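Local coordinates for protein Myo-inositol 2-dehydrogenase (Thermotoga maritima, PDB 3EZY) that catalyses the NAD(+)-dependent oxidation of myo-inositol to scyllo-inosose, probably as a step in myo-inositol degradation, at residues A[253-258]-A[272-277]; A[55-60]-A[77-82]; A[193-198]-A[324-329]. One frame throughout, in Å; residues are numbered along the deposited sequence. Where two conformers were deposited one is given.

Contact 1 (A[253-258]-A[272-277]); sequences DNVRET and RYLYFF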
loop_
_atom_site.group_PDB
_atom_site.type_symbol
_atom_site.label_atom_id
_atom_site.label_comp_id
_atom_site.label_asym_id
_atom_site.label_seq_id
_atom_site.Cartn_x
_atom_site.Cartn_y
_atom_site.Cartn_z
ATOM N N ASP A 253 -1.798 11.177 1.228
ATOM C CA ASP A 253 -2.969 10.363 1.539
ATOM C C ASP A 253 -3.576 10.719 2.923
ATOM O O ASP A 253 -3.006 11.489 3.727
ATOM C CB ASP A 253 -2.597 8.864 1.434
ATOM C CG ASP A 253 -3.830 7.932 1.251
ATOM O OD1 ASP A 253 -4.968 8.404 1.017
ATOM O OD2 ASP A 253 -3.638 6.696 1.324
ATOM N N ASN A 254 -4.785 10.213 3.170
ATOM C CA ASN A 254 -5.341 10.195 4.492
ATOM C C ASN A 254 -4.517 9.406 5.510
ATOM O O ASN A 254 -3.730 8.543 5.159
ATOM C CB ASN A 254 -6.782 9.648 4.441
ATOM C CG ASN A 254 -7.658 10.521 3.594
ATOM O OD1 ASN A 254 -7.832 11.684 3.917
ATOM N ND2 ASN A 254 -8.083 10.019 2.429
ATOM N N VAL A 255 -4.738 9.731 6.784
ATOM C CA VAL A 255 -4.137 9.025 7.901
ATOM C C VAL A 255 -5.131 7.951 8.390
ATOM O O VAL A 255 -6.351 8.186 8.418
ATOM C CB VAL A 255 -3.795 10.059 8.993
ATOM C CG1 VAL A 255 -3.397 9.399 10.287
ATOM C CG2 VAL A 255 -2.701 11.073 8.482
ATOM N N ARG A 256 -4.621 6.768 8.749
ATOM C CA ARG A 256 -5.468 5.740 9.309
ATOM C C ARG A 256 -5.169 5.660 10.809
ATOM O O ARG A 256 -4.104 6.068 11.283
ATOM C CB ARG A 256 -5.207 4.324 8.718
ATOM C CG ARG A 256 -4.977 4.163 7.206
ATOM C CD ARG A 256 -6.172 4.555 6.424
ATOM N NE ARG A 256 -6.072 4.255 4.990
ATOM C CZ ARG A 256 -5.547 5.066 4.076
ATOM N NH1 ARG A 256 -5.015 6.217 4.449
ATOM N NH2 ARG A 256 -5.561 4.736 2.794
ATOM N N GLU A 257 -6.093 5.083 11.546
ATOM C CA GLU A 257 -5.932 4.988 12.997
ATOM C C GLU A 257 -4.686 4.175 13.350
ATOM O O GLU A 257 -4.014 4.458 14.317
ATOM C CB GLU A 257 -7.155 4.294 13.603
ATOM C CG GLU A 257 -7.086 4.207 15.151
ATOM C CD GLU A 257 -8.103 3.218 15.767
ATOM O OE1 GLU A 257 -8.407 2.138 15.163
ATOM O OE2 GLU A 257 -8.549 3.516 16.901
ATOM N N THR A 258 -4.374 3.156 12.555
ATOM C CA THR A 258 -3.369 2.230 12.999
ATOM C C THR A 258 -2.602 1.675 11.760
ATOM O O THR A 258 -3.051 1.859 10.648
ATOM C CB THR A 258 -4.166 1.172 13.718
ATOM O OG1 THR A 258 -4.030 1.250 15.165
ATOM C CG2 THR A 258 -4.045 -0.114 13.125
ATOM N N ARG A 272 -9.528 1.812 10.084
ATOM C CA ARG A 272 -10.419 2.917 9.755
ATOM C C ARG A 272 -9.635 4.239 9.523
ATOM O O ARG A 272 -8.580 4.479 10.094
ATOM C CB ARG A 272 -11.452 3.110 10.897
ATOM C CG ARG A 272 -10.829 3.636 12.209
ATOM C CD ARG A 272 -11.907 4.200 13.179
ATOM N NE ARG A 272 -11.360 4.823 14.395
ATOM C CZ ARG A 272 -11.061 6.117 14.545
ATOM N NH1 ARG A 272 -11.217 6.998 13.553
ATOM N NH2 ARG A 272 -10.588 6.541 15.717
ATOM N N TYR A 273 -10.193 5.113 8.701
ATOM C CA TYR A 273 -9.663 6.465 8.493
ATOM C C TYR A 273 -9.955 7.276 9.731
ATOM O O TYR A 273 -10.891 6.955 10.485
ATOM C CB TYR A 273 -10.394 7.138 7.306
ATOM C CG TYR A 273 -10.022 6.605 5.934
ATOM C CD1 TYR A 273 -9.644 5.275 5.746
ATOM C CD2 TYR A 273 -10.060 7.441 4.818
ATOM C CE1 TYR A 273 -9.285 4.815 4.492
ATOM C CE2 TYR A 273 -9.715 7.004 3.580
ATOM C CZ TYR A 273 -9.320 5.703 3.396
ATOM O OH TYR A 273 -8.986 5.288 2.122
ATOM N N LEU A 274 -9.181 8.341 9.937
ATOM C CA LEU A 274 -9.521 9.307 10.980
ATOM C C LEU A 274 -10.910 9.892 10.728
ATOM O O LEU A 274 -11.326 10.136 9.582
ATOM C CB LEU A 274 -8.522 10.432 11.055
ATOM C CG LEU A 274 -7.143 9.965 11.366
ATOM C CD1 LEU A 274 -6.230 11.207 11.491
ATOM C CD2 LEU A 274 -7.121 9.073 12.597
ATOM N N TYR A 275 -11.640 10.043 11.809
ATOM C CA TYR A 275 -13.054 10.228 11.697
ATOM C C TYR A 275 -13.540 11.371 12.601
ATOM O O TYR A 275 -14.422 12.136 12.226
ATOM C CB TYR A 275 -13.746 8.901 12.006
ATOM C CG TYR A 275 -15.210 8.933 11.783
ATOM C CD1 TYR A 275 -15.764 8.368 10.647
ATOM C CD2 TYR A 275 -16.060 9.556 12.708
ATOM C CE1 TYR A 275 -17.129 8.419 10.409
ATOM C CE2 TYR A 275 -17.441 9.609 12.482
ATOM C CZ TYR A 275 -17.960 9.026 11.328
ATOM O OH TYR A 275 -19.321 9.044 11.082
ATOM N N PHE A 276 -12.950 11.516 13.774
ATOM C CA PHE A 276 -13.385 12.591 14.659
ATOM C C PHE A 276 -12.539 13.848 14.505
ATOM O O PHE A 276 -11.382 13.801 14.050
ATOM C CB PHE A 276 -13.472 12.123 16.120
ATOM C CG PHE A 276 -14.283 10.872 16.293
ATOM C CD1 PHE A 276 -15.659 10.943 16.469
ATOM C CD2 PHE A 276 -13.672 9.617 16.219
ATOM C CE1 PHE A 276 -16.410 9.792 16.603
ATOM C CE2 PHE A 276 -14.415 8.457 16.349
ATOM C CZ PHE A 276 -15.796 8.546 16.540
ATOM N N PHE A 277 -13.130 14.980 14.881
ATOM C CA PHE A 277 -12.512 16.297 14.640
ATOM C C PHE A 277 -11.169 16.495 15.315
ATOM O O PHE A 277 -10.175 16.943 14.716
ATOM C CB PHE A 277 -13.485 17.382 15.105
ATOM C CG PHE A 277 -13.085 18.760 14.710
ATOM C CD1 PHE A 277 -13.548 19.317 13.523
ATOM C CD2 PHE A 277 -12.291 19.520 15.555
ATOM C CE1 PHE A 277 -13.207 20.645 13.156
ATOM C CE2 PHE A 277 -11.935 20.828 15.221
ATOM C CZ PHE A 277 -12.379 21.398 14.016
HETATM O O HOH W 1 -7.477 7.482 1.132
#

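Contact 2 (A[55-60]-A[77-82]); sequences DPHELI and HSELVI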
loop_
_atom_site.group_PDB
_atom_site.type_symbol
_atom_site.label_atom_id
_atom_site.label_comp_id
_atom_site.label_asym_id
_atom_site.label_seq_id
_atom_site.Cartn_x
_atom_site.Cartn_y
_atom_site.Cartn_z
ATOM N N ASP A 55 -17.529 40.079 28.308
ATOM C CA ASP A 55 -17.458 41.016 27.186
ATOM C C ASP A 55 -16.077 40.929 26.544
ATOM O O ASP A 55 -15.096 41.198 27.196
ATOM C CB ASP A 55 -17.676 42.417 27.743
ATOM C CG ASP A 55 -17.540 43.500 26.687
ATOM O OD1 ASP A 55 -17.251 43.176 25.500
ATOM O OD2 ASP A 55 -17.726 44.684 27.065
ATOM N N PRO A 56 -15.997 40.547 25.265
ATOM C CA PRO A 56 -14.670 40.318 24.649
ATOM C C PRO A 56 -13.827 41.576 24.540
ATOM O O PRO A 56 -12.586 41.490 24.457
ATOM C CB PRO A 56 -14.998 39.840 23.223
ATOM C CG PRO A 56 -16.450 40.204 22.984
ATOM C CD PRO A 56 -17.111 40.195 24.361
ATOM N N HIS A 57 -14.488 42.726 24.507
ATOM C CA HIS A 57 -13.814 44.042 24.449
ATOM C C HIS A 57 -13.007 44.326 25.708
ATOM O O HIS A 57 -11.925 44.893 25.644
ATOM C CB HIS A 57 -14.814 45.153 24.160
ATOM C CG HIS A 57 -15.311 45.135 22.754
ATOM N ND1 HIS A 57 -14.586 45.678 21.712
ATOM C CD2 HIS A 57 -16.428 44.594 22.203
ATOM C CE1 HIS A 57 -15.246 45.493 20.581
ATOM N NE2 HIS A 57 -16.367 44.841 20.849
ATOM N N GLU A 58 -13.529 43.896 26.853
ATOM C CA GLU A 58 -12.745 43.901 28.082
ATOM C C GLU A 58 -11.497 43.010 27.972
ATOM O O GLU A 58 -10.435 43.329 28.516
ATOM C CB GLU A 58 -13.598 43.466 29.267
ATOM C CG GLU A 58 -14.837 44.342 29.512
ATOM C CD GLU A 58 -14.513 45.828 29.683
ATOM O OE1 GLU A 58 -13.327 46.177 29.858
ATOM O OE2 GLU A 58 -15.456 46.658 29.641
ATOM N N LEU A 59 -11.616 41.861 27.305
ATOM C CA LEU A 59 -10.428 41.036 27.090
ATOM C C LEU A 59 -9.386 41.778 26.222
ATOM O O LEU A 59 -8.176 41.848 26.526
ATOM C CB LEU A 59 -10.828 39.660 26.462
ATOM C CG LEU A 59 -9.659 38.679 26.213
ATOM C CD1 LEU A 59 -10.078 37.193 26.352
ATOM C CD2 LEU A 59 -8.964 38.939 24.848
ATOM N N ILE A 60 -9.832 42.295 25.098
ATOM C CA ILE A 60 -8.938 42.993 24.187
ATOM C C ILE A 60 -8.233 44.199 24.832
ATOM O O ILE A 60 -7.072 44.476 24.531
ATOM C CB ILE A 60 -9.728 43.433 22.939
ATOM C CG1 ILE A 60 -10.085 42.183 22.112
ATOM C CG2 ILE A 60 -8.964 44.508 22.153
ATOM C CD1 ILE A 60 -11.259 42.369 21.199
ATOM N N HIS A 77 -16.367 38.643 13.733
ATOM C CA HIS A 77 -14.905 38.676 13.510
ATOM C C HIS A 77 -14.400 40.054 13.175
ATOM O O HIS A 77 -13.376 40.495 13.703
ATOM C CB HIS A 77 -14.457 37.713 12.394
ATOM C CG HIS A 77 -14.509 36.267 12.780
ATOM N ND1 HIS A 77 -14.224 35.249 11.887
ATOM C CD2 HIS A 77 -14.812 35.664 13.958
ATOM C CE1 HIS A 77 -14.322 34.084 12.508
ATOM N NE2 HIS A 77 -14.684 34.306 13.759
ATOM N N SER A 78 -15.112 40.725 12.284
ATOM C CA SER A 78 -14.705 42.033 11.828
ATOM C C SER A 78 -14.601 43.015 12.999
ATOM O O SER A 78 -13.594 43.673 13.189
ATOM C CB SER A 78 -15.730 42.579 10.825
ATOM O OG SER A 78 -15.153 43.675 10.166
ATOM N N GLU A 79 -15.676 43.124 13.766
ATOM C CA GLU A 79 -15.666 44.027 14.906
ATOM C C GLU A 79 -14.521 43.752 15.886
ATOM O O GLU A 79 -13.834 44.668 16.309
ATOM C CB GLU A 79 -16.993 43.986 15.666
ATOM C CG GLU A 79 -16.888 44.799 16.978
ATOM C CD GLU A 79 -18.036 44.511 17.942
ATOM O OE1 GLU A 79 -17.911 44.825 19.152
ATOM O OE2 GLU A 79 -19.064 43.953 17.482
ATOM N N LEU A 80 -14.330 42.495 16.256
ATOM C CA LEU A 80 -13.298 42.135 17.188
ATOM C C LEU A 80 -11.918 42.366 16.650
ATOM O O LEU A 80 -11.055 42.842 17.382
ATOM C CB LEU A 80 -13.440 40.678 17.648
ATOM C CG LEU A 80 -14.758 40.478 18.424
ATOM C CD1 LEU A 80 -15.007 39.003 18.725
ATOM C CD2 LEU A 80 -14.691 41.357 19.715
ATOM N N VAL A 81 -11.671 42.008 15.390
ATOM C CA VAL A 81 -10.313 42.194 14.849
ATOM C C VAL A 81 -9.988 43.709 14.731
ATOM O O VAL A 81 -8.862 44.140 14.973
ATOM C CB VAL A 81 -10.160 41.497 13.481
ATOM C CG1 VAL A 81 -8.899 42.056 12.727
ATOM C CG2 VAL A 81 -10.057 39.973 13.662
ATOM N N ILE A 82 -10.967 44.510 14.328
ATOM C CA ILE A 82 -10.694 45.970 14.250
ATOM C C ILE A 82 -10.443 46.578 15.643
ATOM O O ILE A 82 -9.557 47.419 15.827
ATOM C CB ILE A 82 -11.812 46.722 13.487
ATOM C CG1 ILE A 82 -11.834 46.261 12.031
ATOM C CG2 ILE A 82 -11.604 48.280 13.606
ATOM C CD1 ILE A 82 -13.020 46.716 11.261
#

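Contact 3 (A[193-198]-A[324-329]); sequences FADGSV and EEKRSV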
loop_
_atom_site.group_PDB
_atom_site.type_symbol
_atom_site.label_atom_id
_atom_site.label_comp_id
_atom_site.label_asym_id
_atom_site.label_seq_id
_atom_site.Cartn_x
_atom_site.Cartn_y
_atom_site.Cartn_z
ATOM N N PHE A 193 -14.330 27.608 -12.572
ATOM C CA PHE A 193 -15.639 27.084 -12.946
ATOM C C PHE A 193 -16.132 26.128 -11.865
ATOM O O PHE A 193 -15.363 25.274 -11.409
ATOM C CB PHE A 193 -15.569 26.295 -14.246
ATOM C CG PHE A 193 -16.842 25.556 -14.549
ATOM C CD1 PHE A 193 -17.869 26.192 -15.188
ATOM C CD2 PHE A 193 -17.025 24.242 -14.125
ATOM C CE1 PHE A 193 -19.038 25.555 -15.450
ATOM C CE2 PHE A 193 -18.199 23.565 -14.386
ATOM C CZ PHE A 193 -19.230 24.223 -15.038
ATOM N N ALA A 194 -17.391 26.229 -11.477
ATOM C CA ALA A 194 -17.876 25.413 -10.397
ATOM C C ALA A 194 -19.213 24.806 -10.749
ATOM O O ALA A 194 -20.022 25.446 -11.422
ATOM C CB ALA A 194 -17.984 26.262 -9.078
ATOM N N ASP A 195 -19.453 23.556 -10.328
ATOM C CA ASP A 195 -20.821 23.030 -10.325
ATOM C C ASP A 195 -21.080 22.332 -8.985
ATOM O O ASP A 195 -20.137 22.032 -8.256
ATOM C CB ASP A 195 -21.104 22.109 -11.529
ATOM C CG ASP A 195 -22.614 22.017 -11.869
ATOM O OD1 ASP A 195 -23.511 22.455 -11.079
ATOM O OD2 ASP A 195 -22.918 21.432 -12.904
ATOM N N GLY A 196 -22.339 22.080 -8.647
ATOM C CA GLY A 196 -22.647 21.484 -7.347
ATOM C C GLY A 196 -24.029 20.877 -7.483
ATOM O O GLY A 196 -24.778 21.318 -8.337
ATOM N N SER A 197 -24.340 19.872 -6.646
ATOM C CA SER A 197 -25.624 19.177 -6.631
ATOM C C SER A 197 -26.047 18.877 -5.211
ATOM O O SER A 197 -25.266 19.027 -4.271
ATOM C CB SER A 197 -25.509 17.835 -7.378
ATOM O OG SER A 197 -25.226 18.007 -8.758
ATOM N N VAL A 198 -27.302 18.471 -5.037
ATOM C CA VAL A 198 -27.789 18.095 -3.728
ATOM C C VAL A 198 -28.011 16.584 -3.727
ATOM O O VAL A 198 -28.977 16.064 -4.310
ATOM C CB VAL A 198 -29.086 18.818 -3.363
ATOM C CG1 VAL A 198 -30.217 18.280 -4.199
ATOM C CG2 VAL A 198 -29.387 18.627 -1.867
ATOM N N GLU A 324 -24.011 29.692 -10.502
ATOM C CA GLU A 324 -25.280 30.235 -10.972
ATOM C C GLU A 324 -25.261 30.519 -12.478
ATOM O O GLU A 324 -26.239 30.266 -13.128
ATOM C CB GLU A 324 -25.666 31.495 -10.203
ATOM C CG GLU A 324 -24.812 32.712 -10.555
ATOM C CD GLU A 324 -25.658 33.977 -10.741
ATOM O OE1 GLU A 324 -26.824 33.834 -11.222
ATOM O OE2 GLU A 324 -25.144 35.101 -10.441
ATOM N N GLU A 325 -24.156 31.016 -13.033
ATOM C CA GLU A 325 -24.135 31.381 -14.455
ATOM C C GLU A 325 -23.670 30.268 -15.395
ATOM O O GLU A 325 -23.693 30.439 -16.613
ATOM C CB GLU A 325 -23.337 32.665 -14.688
ATOM C CG GLU A 325 -24.112 33.853 -14.149
ATOM C CD GLU A 325 -23.399 35.183 -14.260
ATOM O OE1 GLU A 325 -22.376 35.328 -14.973
ATOM O OE2 GLU A 325 -23.874 36.116 -13.593
ATOM N N LYS A 326 -23.279 29.136 -14.824
ATOM C CA LYS A 326 -22.801 27.960 -15.589
ATOM C C LYS A 326 -21.698 28.316 -16.586
ATOM O O LYS A 326 -21.690 27.871 -17.692
ATOM C CB LYS A 326 -23.928 27.243 -16.324
ATOM C CG LYS A 326 -25.208 27.065 -15.536
ATOM C CD LYS A 326 -25.065 25.976 -14.547
ATOM C CE LYS A 326 -26.334 25.050 -14.468
ATOM N NZ LYS A 326 -26.057 23.731 -13.676
ATOM N N ARG A 327 -20.732 29.096 -16.157
ATOM C CA ARG A 327 -19.696 29.512 -17.049
ATOM C C ARG A 327 -18.490 29.790 -16.185
ATOM O O ARG A 327 -18.595 29.957 -14.973
ATOM C CB ARG A 327 -20.101 30.800 -17.813
ATOM C CG ARG A 327 -19.957 32.084 -16.981
ATOM C CD ARG A 327 -20.487 33.350 -17.733
ATOM N NE ARG A 327 -20.602 34.482 -16.811
ATOM C CZ ARG A 327 -19.607 35.297 -16.502
ATOM N NH1 ARG A 327 -19.807 36.273 -15.650
ATOM N NH2 ARG A 327 -18.415 35.152 -17.063
ATOM N N SER A 328 -17.352 29.871 -16.838
ATOM C CA SER A 328 -16.115 30.197 -16.206
ATOM C C SER A 328 -16.097 31.676 -15.782
ATOM O O SER A 328 -16.519 32.556 -16.548
ATOM C CB SER A 328 -15.012 29.924 -17.229
ATOM O OG SER A 328 -13.766 30.080 -16.620
ATOM N N VAL A 329 -15.617 31.959 -14.565
ATOM C CA VAL A 329 -15.630 33.322 -14.030
ATOM C C VAL A 329 -14.202 33.753 -13.689
ATOM O O VAL A 329 -13.508 33.063 -12.947
ATOM C CB VAL A 329 -16.552 33.423 -12.774
ATOM C CG1 VAL A 329 -16.389 34.743 -12.079
ATOM C CG2 VAL A 329 -18.035 33.213 -13.178
#

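Contact 1 (A[253-258]-A[272-277])
Arg-256 and Tyr-273 form a single antiparallel bridge between two loops, at the base of the hairpin of strands 260-264 and 267-270. They are a non-hydrogen-bonded pair, and their neighbours make the bonds. Glu-257 N donates to Arg-272 O at 2.9 Å. Leu-274 N donates to Val-255 O at 3.2 Å. The side chains of the pair lie alongside each other. The Arg-256 chain bends at chi2 (-64°), which turns its guanidinium back beside the Tyr-273 ring. Arg-256 CZ stands 4.3 Å from the centre of that ring, an off-centre cation-pi contact with the planes 42° apart. Arg-256 NH2 pairs with Asp-253 OD2 at 3.1 Å. NH2 also meets Asp-268 of the third subunit, which bonds Tyr-273 OH as well. One water joins Asp-253 OD1, Asn-254 ND2 and Tyr-273 OH. Val-255 CG1 packs on Leu-274 CD1 at 3.6 Å. Glu-257 lies over one face of the Arg-272 guanidinium. Glu-257 OE2 makes a long salt bridge, 3.8 Å from Arg-272 NH2, while Glu-279 takes Arg-272 NH1. The arrangement is that of the root of a two-stranded beta hairpin, here set among neighbouring subunits of the tetramer.

Contact 2 (A[55-60]-A[77-82])
Leu-80 of helix 77-86 meets Pro-56, His-57 and Ile-60 of helix 56-61, two helices of the NAD-binding Rossmann fold. The first shell centres on one methyl, Leu-80 CD2. Leu-80 CD2 lies 3.8 Å from Pro-56 CB and 3.9 Å from Ile-60 CD1. The same methyl sits over one face of the His-57 imidazole, displaced toward the ring's rim, with Leu-80 CD2 4.0 Å from His-57 NE2. The Leu-80 side chain crosses those of Pro-56 and Ile-60 at about right angles. Its CG stands anti to the carbonyl carbon (chi1 -64°), which brings CD2 to Pro-56, His-57 and Ile-60. Glu-79 extends to the edge of the His-57 ring, but the modelled approach is too close and the pairing is doubtful.

The helices run roughly parallel, 27° apart, with their axes 10.7 Å from each other at the closest. The side chains named above bridge that spacing. Beneath, Ile-8 of strand 3-8 touches Pro-56, Ile-60 and Leu-80, and seats the cluster on the parallel sheet. Helix 56-61 lies in the crossover from strand 51-53 to strand 67-70, the connection that joins the two halves of a Rossmann sheet. His-77 holds the start of its helix to nearby loops, with ND1 bonded to Pro-96 O and NE2 to Ser-72 O.

In helix 56-61, Ile-60 O accepts from Lys-89 NZ. The first turn of this helix carries the bond from Ile-60 N to Pro-56 O. Asp-55 is its N-cap: Asp-55 OD1 takes the N-H of His-57, with His-57 N at 3.0 Å, and the donor stands above the carboxylate plane.

Contact 3 (A[193-198]-A[324-329])
Phe-193 lies against the backbone of Lys-326, Arg-327 and Ser-328, where strand 189-197 of the mixed beta sheet in the GFO/IDH/MocA C-terminal domain meets the turn after helix 306-325. From CB the ring bond goes anti to the backbone N (chi1 171°), and the ring meets the turn with its edge. Phe-193 CD1 comes first, 3.8 Å from Arg-327 C. Next along the rim, Phe-193 CE1 is 4.0 Å from Lys-326 C. Across this contact the edge meets backbone atoms. The ring also stacks with Phe-193 of the fourth subunit, so this packing belongs to the tetramer interface too.

Lys-326 leaves the helix with positive phi (52°). Its side chain bends back and brings NZ to Asp-195. The salt bridge is long, 3.9 Å from Lys-326 NZ to Asp-195 OD1. Asp-195 OD1 is held more closely by its own strand, where Gly-196 N donates to it at 2.7 Å. OD2 pairs with Arg-218 of the fourth subunit. This buried carboxylate thus has partners on both oxygens. With an alanine here, Lys-326 and Arg-218 of the fourth subunit would probably lose their shared negative partner, and the N-H of Gly-196 its acceptor.

The turn is tied to the strand by Ser-322 of helix 306-325, whose OG bonds both Ala-194 N and Arg-327 O. Beyond it the chain enters short strand 329-330, antiparallel to 189-197 and outermost in the sheet within this chain. The CB of Arg-327 leaves the backbone away from strand 189-197. Val-329 CG2 lies over the centre of the Arg-327 guanidinium, and NH1 reaches Glu-333. Arg-327 grips Glu-325 side-on, with Arg-327 NE 2.7 Å and Arg-327 NH1 2.8 Å from the same oxygen, Glu-325 OE1.

In the fold
Contact 2 comes first along the chain and closes before the others open. Contact 3 then begins on strand 189-197, contact 1 opens and closes within the intervening chain, and contact 3 ends after helix 306-325. The three do not touch. Contact 2 is centred about 36 Å from each of the others, and contacts 1 and 3 are about 31 Å apart between centres. Contact 2 belongs to the nucleotide-binding Rossmann domain. Contacts 1 and 3 adjoin the two strands that are outermost in the mixed sheet within this chain, 248-252 and 329-330. Both meet neighbouring subunits, so both lie at subunit interfaces, whereas no other chain touches the segments of contact 2.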